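PDB 3HJ9: oxidoreductase from Ralstonia eutropha, which binds flavin mononucleotide and is probably an oxidoreductase of the nitroreductase family. Local coordinates for residues Gly179-Leu193 / Glu203-Ala215. Residues are numbered along the deposited sequence; the frame is centred on the assembly and turned at random.
Sequences GLGAVVRGWLNRRQL and EEPILSQTIGRAA. With FMN (flavin mononucleotide), chain C.
Arg-185 and Ser-208 pair through both backbone amides, Ser-208 N reaching Arg-185 O at 2.8 Å. Val-183 with Thr-210 and Gly-181 with Gly-212 do the same, so six N-H...O bonds join antiparallel strands 181-185 and 203-212. The Arg-185 chain turns about its CG-CD bond (chi3 72°), and its NH1 donates to Thr-210 OG1 at 3.0 Å. That hydroxyl also hydrogen-bonds to Asp-138 OD1, while Arg-185 NH2 forms a salt bridge with Asp-130, an FMN-binding residue. On the other face, Ala-182 CB packs on Ile-211 CG1, and Val-184 CG2 on Leu-207 CD1. Gln-209 NE2 is satisfied by Ala-168 O of helix 156-177.

Strand 181-185 is one of the two outermost strands of the antiparallel sheet within this chain, in the nitroreductase fold. Its C-terminal half and the two residues after it line the flavin pocket. FMN O4 accepts from Trp-187 N at 3.1 Å and, weakly, from Gly-186 N. Val-184 CG1 lies 3.5 Å from FMN C9. Strand 203-212 carries a classic beta bulge on its other side, where Ile-206 and Leu-207 both face Phe-141 of strand 137-144.

Beyond the pocket, water 2 donates to Gly-186 O and Ile-206 O and accepts from Arg-190 NH2 at 2.9 Å. That nitrogen also hydrogen-bonds to Thr-158 OG1 of the second subunit. Arg-190 NH1 forms salt bridges with Glu-157 and with Glu-204 OE2, the latter at 3.0 Å. The guanidinium offers its edge, but meets OE2 from above the carboxylate plane; the two planes stand 86° apart. Ile-206 CD1 covers one guanidinium face near the rim. Glu-204 OE1 hydrogen-bonds to His-145 NE2. Leu-188 CD1 and Leu-193 CD2 both pack against Pro-205 CB.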
loop_
_atom_site.group_PDB
_atom_site.type_symbol
_atom_site.label_atom_id
_atom_site.label_comp_id
_atom_site.label_asym_id
_atom_site.label_seq_id
_atom_site.Cartn_x
_atom_site.Cartn_y
_atom_site.Cartn_z
ATOM N N GLY A 179 7.258 1.469 -17.908
ATOM C CA GLY A 179 6.458 0.959 -19.024
ATOM C C GLY A 179 6.031 -0.499 -18.910
ATOM O O GLY A 179 5.854 -1.173 -19.928
ATOM N N LEU A 180 5.842 -0.977 -17.683
ATOM C CA LEU A 180 5.441 -2.349 -17.422
ATOM C C LEU A 180 4.007 -2.370 -16.871
ATOM O O LEU A 180 3.534 -1.394 -16.287
ATOM C CB LEU A 180 6.378 -2.991 -16.390
ATOM C CG LEU A 180 7.843 -3.257 -16.741
ATOM C CD1 LEU A 180 8.613 -3.762 -15.505
ATOM C CD2 LEU A 180 7.926 -4.284 -17.897
ATOM N N GLY A 181 3.326 -3.491 -17.075
ATOM C CA GLY A 181 2.008 -3.737 -16.511
ATOM C C GLY A 181 2.161 -4.464 -15.182
ATOM O O GLY A 181 3.168 -5.173 -14.953
ATOM N N ALA A 182 1.157 -4.302 -14.315
ATOM C CA ALA A 182 1.076 -4.961 -13.023
ATOM C C ALA A 182 -0.400 -5.139 -12.584
ATOM O O ALA A 182 -1.265 -4.366 -13.015
ATOM C CB ALA A 182 1.878 -4.154 -11.941
ATOM N N VAL A 183 -0.676 -6.163 -11.763
ATOM C CA VAL A 183 -2.019 -6.327 -11.135
ATOM C C VAL A 183 -1.826 -7.068 -9.823
ATOM O O VAL A 183 -1.206 -8.146 -9.815
ATOM C CB VAL A 183 -3.057 -6.983 -12.057
ATOM C CG1 VAL A 183 -2.641 -8.391 -12.455
ATOM C CG2 VAL A 183 -4.495 -7.000 -11.395
ATOM N N VAL A 184 -2.196 -6.420 -8.709
ATOM C CA VAL A 184 -2.163 -7.032 -7.394
ATOM C C VAL A 184 -3.386 -7.984 -7.331
ATOM O O VAL A 184 -4.458 -7.702 -7.915
ATOM C CB VAL A 184 -2.148 -5.975 -6.229
ATOM C CG1 VAL A 184 -3.474 -5.180 -6.139
ATOM C CG2 VAL A 184 -1.828 -6.692 -4.910
ATOM N N ARG A 185 -3.198 -9.149 -6.711
ATOM C CA ARG A 185 -4.242 -10.183 -6.612
ATOM C C ARG A 185 -4.298 -10.688 -5.186
ATOM O O ARG A 185 -3.270 -11.116 -4.628
ATOM C CB ARG A 185 -3.993 -11.319 -7.589
ATOM C CG ARG A 185 -3.610 -10.836 -8.983
ATOM C CD ARG A 185 -2.946 -11.909 -9.786
ATOM N NE ARG A 185 -3.844 -12.958 -10.213
ATOM C CZ ARG A 185 -3.454 -14.040 -10.890
ATOM N NH1 ARG A 185 -2.179 -14.219 -11.223
ATOM N NH2 ARG A 185 -4.336 -14.948 -11.253
ATOM N N GLY A 186 -5.484 -10.599 -4.608
ATOM C CA GLY A 186 -5.783 -10.992 -3.238
ATOM C C GLY A 186 -6.615 -12.232 -3.148
ATOM O O GLY A 186 -6.774 -12.762 -2.065
ATOM N N TRP A 187 -7.205 -12.659 -4.263
ATOM C CA TRP A 187 -7.915 -13.918 -4.329
ATOM C C TRP A 187 -6.881 -15.029 -4.405
ATOM O O TRP A 187 -6.521 -15.490 -5.505
ATOM C CB TRP A 187 -8.865 -13.969 -5.517
ATOM C CG TRP A 187 -10.166 -13.359 -5.209
ATOM C CD1 TRP A 187 -10.523 -12.056 -5.332
ATOM C CD2 TRP A 187 -11.305 -14.056 -4.714
ATOM N NE1 TRP A 187 -11.847 -11.901 -4.979
ATOM C CE2 TRP A 187 -12.351 -13.115 -4.595
ATOM C CE3 TRP A 187 -11.555 -15.397 -4.396
ATOM C CZ2 TRP A 187 -13.612 -13.459 -4.130
ATOM C CZ3 TRP A 187 -12.838 -15.753 -3.933
ATOM C CH2 TRP A 187 -13.845 -14.791 -3.823
ATOM N N LEU A 188 -6.430 -15.448 -3.219
ATOM C CA LEU A 188 -5.431 -16.506 -3.052
ATOM C C LEU A 188 -5.993 -17.652 -2.242
ATOM O O LEU A 188 -6.616 -17.406 -1.223
ATOM C CB LEU A 188 -4.182 -15.972 -2.305
ATOM C CG LEU A 188 -3.398 -14.780 -2.875
ATOM C CD1 LEU A 188 -2.086 -14.607 -2.027
ATOM C CD2 LEU A 188 -3.073 -14.955 -4.358
ATOM N N ASN A 189 -5.824 -18.889 -2.730
ATOM C CA ASN A 189 -6.048 -20.085 -1.930
ATOM C C ASN A 189 -4.728 -20.160 -1.137
ATOM O O ASN A 189 -3.726 -20.751 -1.586
ATOM C CB ASN A 189 -6.314 -21.324 -2.806
ATOM C CG ASN A 189 -6.649 -22.557 -1.978
ATOM O OD1 ASN A 189 -6.186 -22.688 -0.825
ATOM N ND2 ASN A 189 -7.485 -23.434 -2.526
ATOM N N ARG A 190 -4.724 -19.521 0.038
ATOM C CA ARG A 190 -3.473 -19.323 0.780
ATOM C C ARG A 190 -2.788 -20.625 1.189
ATOM O O ARG A 190 -1.583 -20.770 1.001
ATOM C CB ARG A 190 -3.686 -18.416 2.008
ATOM C CG ARG A 190 -4.231 -17.074 1.664
ATOM C CD ARG A 190 -4.406 -16.270 2.895
ATOM N NE ARG A 190 -4.802 -14.911 2.601
ATOM C CZ ARG A 190 -4.973 -13.956 3.522
ATOM N NH1 ARG A 190 -4.796 -14.215 4.813
ATOM N NH2 ARG A 190 -5.328 -12.722 3.154
ATOM N N ARG A 191 -3.557 -21.574 1.696
ATOM C CA ARG A 191 -2.990 -22.864 2.095
ATOM C C ARG A 191 -2.431 -23.700 0.934
ATOM O O ARG A 191 -1.358 -24.328 1.067
ATOM C CB ARG A 191 -3.996 -23.673 2.907
ATOM C CG ARG A 191 -4.310 -23.044 4.266
ATOM C CD ARG A 191 -5.335 -23.891 4.956
ATOM N NE ARG A 191 -4.818 -25.242 5.210
ATOM C CZ ARG A 191 -5.542 -26.341 5.404
ATOM N NH1 ARG A 191 -6.884 -26.334 5.372
ATOM N NH2 ARG A 191 -4.899 -27.484 5.625
ATOM N N GLN A 192 -3.155 -23.711 -0.184
ATOM C CA GLN A 192 -2.711 -24.416 -1.382
ATOM C C GLN A 192 -1.414 -23.785 -1.930
ATOM O O GLN A 192 -0.465 -24.494 -2.249
ATOM C CB GLN A 192 -3.811 -24.373 -2.415
ATOM C CG GLN A 192 -3.535 -25.039 -3.720
ATOM C CD GLN A 192 -4.770 -25.017 -4.577
ATOM O OE1 GLN A 192 -5.649 -25.861 -4.405
ATOM N NE2 GLN A 192 -4.857 -24.052 -5.493
ATOM N N LEU A 193 -1.398 -22.464 -2.039
ATOM C CA LEU A 193 -0.235 -21.743 -2.522
ATOM C C LEU A 193 0.951 -21.909 -1.552
ATOM O O LEU A 193 2.062 -22.105 -2.011
ATOM C CB LEU A 193 -0.527 -20.257 -2.779
ATOM C CG LEU A 193 0.603 -19.420 -3.429
ATOM C CD1 LEU A 193 1.058 -20.083 -4.751
ATOM C CD2 LEU A 193 0.141 -17.982 -3.664
ATOM N N GLU A 203 4.311 -19.009 7.882
ATOM C CA GLU A 203 4.371 -18.141 6.698
ATOM C C GLU A 203 3.087 -18.218 5.901
ATOM O O GLU A 203 2.707 -19.287 5.477
ATOM C CB GLU A 203 5.559 -18.534 5.816
ATOM C CG GLU A 203 6.880 -18.147 6.445
ATOM C CD GLU A 203 8.120 -18.753 5.793
ATOM O OE1 GLU A 203 8.034 -19.773 5.046
ATOM O OE2 GLU A 203 9.220 -18.211 6.071
ATOM N N GLU A 204 2.455 -17.079 5.651
ATOM C CA GLU A 204 1.152 -17.017 4.983
ATOM C C GLU A 204 1.181 -16.073 3.778
ATOM O O GLU A 204 1.468 -14.893 3.961
ATOM C CB GLU A 204 0.103 -16.512 5.978
ATOM C CG GLU A 204 -1.302 -16.344 5.376
ATOM C CD GLU A 204 -2.347 -15.921 6.380
ATOM O OE1 GLU A 204 -2.031 -15.005 7.178
ATOM O OE2 GLU A 204 -3.492 -16.463 6.316
ATOM N N PRO A 205 0.892 -16.583 2.554
ATOM C CA PRO A 205 0.755 -15.683 1.403
ATOM C C PRO A 205 -0.430 -14.741 1.620
ATOM O O PRO A 205 -1.492 -15.225 2.014
ATOM C CB PRO A 205 0.458 -16.625 0.214
ATOM C CG PRO A 205 0.668 -18.005 0.695
ATOM C CD PRO A 205 0.714 -18.008 2.191
ATOM N N ILE A 206 -0.229 -13.436 1.415
ATOM C CA ILE A 206 -1.262 -12.406 1.630
ATOM C C ILE A 206 -1.784 -11.833 0.310
ATOM O O ILE A 206 -2.962 -11.635 0.151
ATOM C CB ILE A 206 -0.711 -11.200 2.509
ATOM C CG1 ILE A 206 -0.231 -11.680 3.872
ATOM C CG2 ILE A 206 -1.818 -10.201 2.827
ATOM C CD1 ILE A 206 -1.335 -12.513 4.672
ATOM N N LEU A 207 -0.870 -11.464 -0.576
ATOM C CA LEU A 207 -1.171 -10.938 -1.902
ATOM C C LEU A 207 -0.142 -11.434 -2.885
ATOM O O LEU A 207 0.988 -11.750 -2.496
ATOM C CB LEU A 207 -1.055 -9.400 -1.913
ATOM C CG LEU A 207 -1.946 -8.526 -1.060
ATOM C CD1 LEU A 207 -1.406 -7.063 -1.096
ATOM C CD2 LEU A 207 -3.422 -8.618 -1.514
ATOM N N SER A 208 -0.539 -11.547 -4.144
ATOM C CA SER A 208 0.418 -11.778 -5.219
ATOM C C SER A 208 0.311 -10.579 -6.191
ATOM O O SER A 208 -0.605 -9.736 -6.082
ATOM C CB SER A 208 0.205 -13.111 -5.926
ATOM O OG SER A 208 -1.055 -13.106 -6.525
ATOM N N GLN A 209 1.275 -10.469 -7.100
ATOM C CA GLN A 209 1.238 -9.400 -8.115
ATOM C C GLN A 209 1.893 -9.872 -9.385
ATOM O O GLN A 209 3.086 -10.239 -9.385
ATOM C CB GLN A 209 1.910 -8.160 -7.577
ATOM C CG GLN A 209 1.692 -6.849 -8.365
ATOM C CD GLN A 209 2.356 -5.666 -7.629
ATOM O OE1 GLN A 209 3.299 -5.882 -6.856
ATOM N NE2 GLN A 209 1.860 -4.433 -7.840
ATOM N N THR A 210 1.109 -9.867 -10.460
ATOM C CA THR A 210 1.541 -10.388 -11.755
ATOM C C THR A 210 2.101 -9.224 -12.551
ATOM O O THR A 210 1.424 -8.227 -12.695
ATOM C CB THR A 210 0.379 -11.063 -12.427
ATOM O OG1 THR A 210 -0.016 -12.120 -11.561
ATOM C CG2 THR A 210 0.732 -11.619 -13.779
ATOM N N ILE A 211 3.342 -9.366 -13.034
ATOM C CA ILE A 211 4.070 -8.283 -13.694
ATOM C C ILE A 211 4.693 -8.697 -15.020
ATOM O O ILE A 211 5.190 -9.817 -15.167
ATOM C CB ILE A 211 5.160 -7.736 -12.708
ATOM C CG1 ILE A 211 4.483 -7.055 -11.512
ATOM C CG2 ILE A 211 6.152 -6.760 -13.413
ATOM C CD1 ILE A 211 5.403 -6.580 -10.416
ATOM N N GLY A 212 4.617 -7.789 -15.987
ATOM C CA GLY A 212 5.249 -7.926 -17.284
ATOM C C GLY A 212 4.942 -6.762 -18.210
ATOM O O GLY A 212 4.236 -5.815 -17.806
ATOM N N ARG A 213 5.483 -6.798 -19.431
ATOM C CA ARG A 213 5.100 -5.824 -20.442
ATOM C C ARG A 213 3.653 -6.114 -20.802
ATOM O O ARG A 213 3.265 -7.272 -20.911
ATOM C CB ARG A 213 5.984 -5.853 -21.708
ATOM C CG ARG A 213 7.136 -4.866 -21.641
ATOM C CD ARG A 213 8.188 -4.958 -22.756
ATOM N NE ARG A 213 9.174 -6.032 -22.535
ATOM C CZ ARG A 213 10.164 -6.043 -21.604
ATOM N NH1 ARG A 213 10.336 -5.044 -20.687
ATOM N NH2 ARG A 213 10.993 -7.098 -21.556
ATOM N N ALA A 214 2.867 -5.054 -20.983
ATOM C CA ALA A 214 1.465 -5.162 -21.386
ATOM C C ALA A 214 1.412 -5.795 -22.770
ATOM O O ALA A 214 2.309 -5.565 -23.559
ATOM C CB ALA A 214 0.784 -3.773 -21.400
ATOM N N ALA A 215 0.375 -6.592 -23.042
ATOM C CA ALA A 215 0.178 -7.249 -24.360
ATOM C C ALA A 215 0.074 -6.234 -25.502
ATOM O O ALA A 215 -0.353 -5.105 -25.288
ATOM C CB ALA A 215 -1.043 -8.144 -24.338
HETATM N N1 FMN C . -7.538 -7.973 -9.499
HETATM C C2 FMN C . -7.678 -9.262 -9.980
HETATM O O2 FMN C . -7.779 -9.464 -11.193
HETATM N N3 FMN C . -7.681 -10.327 -9.083
HETATM C C4 FMN C . -7.589 -10.108 -7.714
HETATM O O4 FMN C . -7.598 -11.093 -6.961
HETATM C C4A FMN C . -7.451 -8.798 -7.226
HETATM N N5 FMN C . -7.343 -8.550 -5.871
HETATM C C5A FMN C . -7.130 -7.265 -5.399
HETATM C C6 FMN C . -6.992 -7.093 -4.027
HETATM C C7 FMN C . -6.797 -5.805 -3.503
HETATM C C7M FMN C . -6.650 -5.626 -2.018
HETATM C C8 FMN C . -6.760 -4.691 -4.350
HETATM C C8M FMN C . -6.576 -3.316 -3.782
HETATM C C9 FMN C . -6.918 -4.863 -5.739
HETATM C C9A FMN C . -7.105 -6.155 -6.283
HETATM N N10 FMN C . -7.242 -6.408 -7.650
HETATM C C10 FMN C . -7.427 -7.720 -8.126
HETATM C "C1'" FMN C . -7.141 -5.314 -8.677
HETATM C "C2'" FMN C . -8.415 -4.536 -8.871
HETATM O "O2'" FMN C . -9.379 -5.312 -9.553
HETATM C "C3'" FMN C . -8.067 -3.271 -9.643
HETATM O "O3'" FMN C . -7.305 -2.446 -8.786
HETATM C "C4'" FMN C . -9.367 -2.576 -10.088
HETATM O "O4'" FMN C . -9.826 -3.283 -11.236
HETATM C "C5'" FMN C . -9.195 -1.098 -10.405
HETATM O "O5'" FMN C . -8.305 -1.017 -11.517
HETATM P P FMN C . -6.982 -0.132 -11.415
HETATM O O1P FMN C . -7.218 1.215 -10.783
HETATM O O2P FMN C . -5.980 -0.886 -10.559
HETATM O O3P FMN C . -6.456 0.057 -12.838
HETATM O O HOH W 1 3.702 -2.421 -20.812
HETATM O O HOH W 2 -5.349 -12.885 0.275
#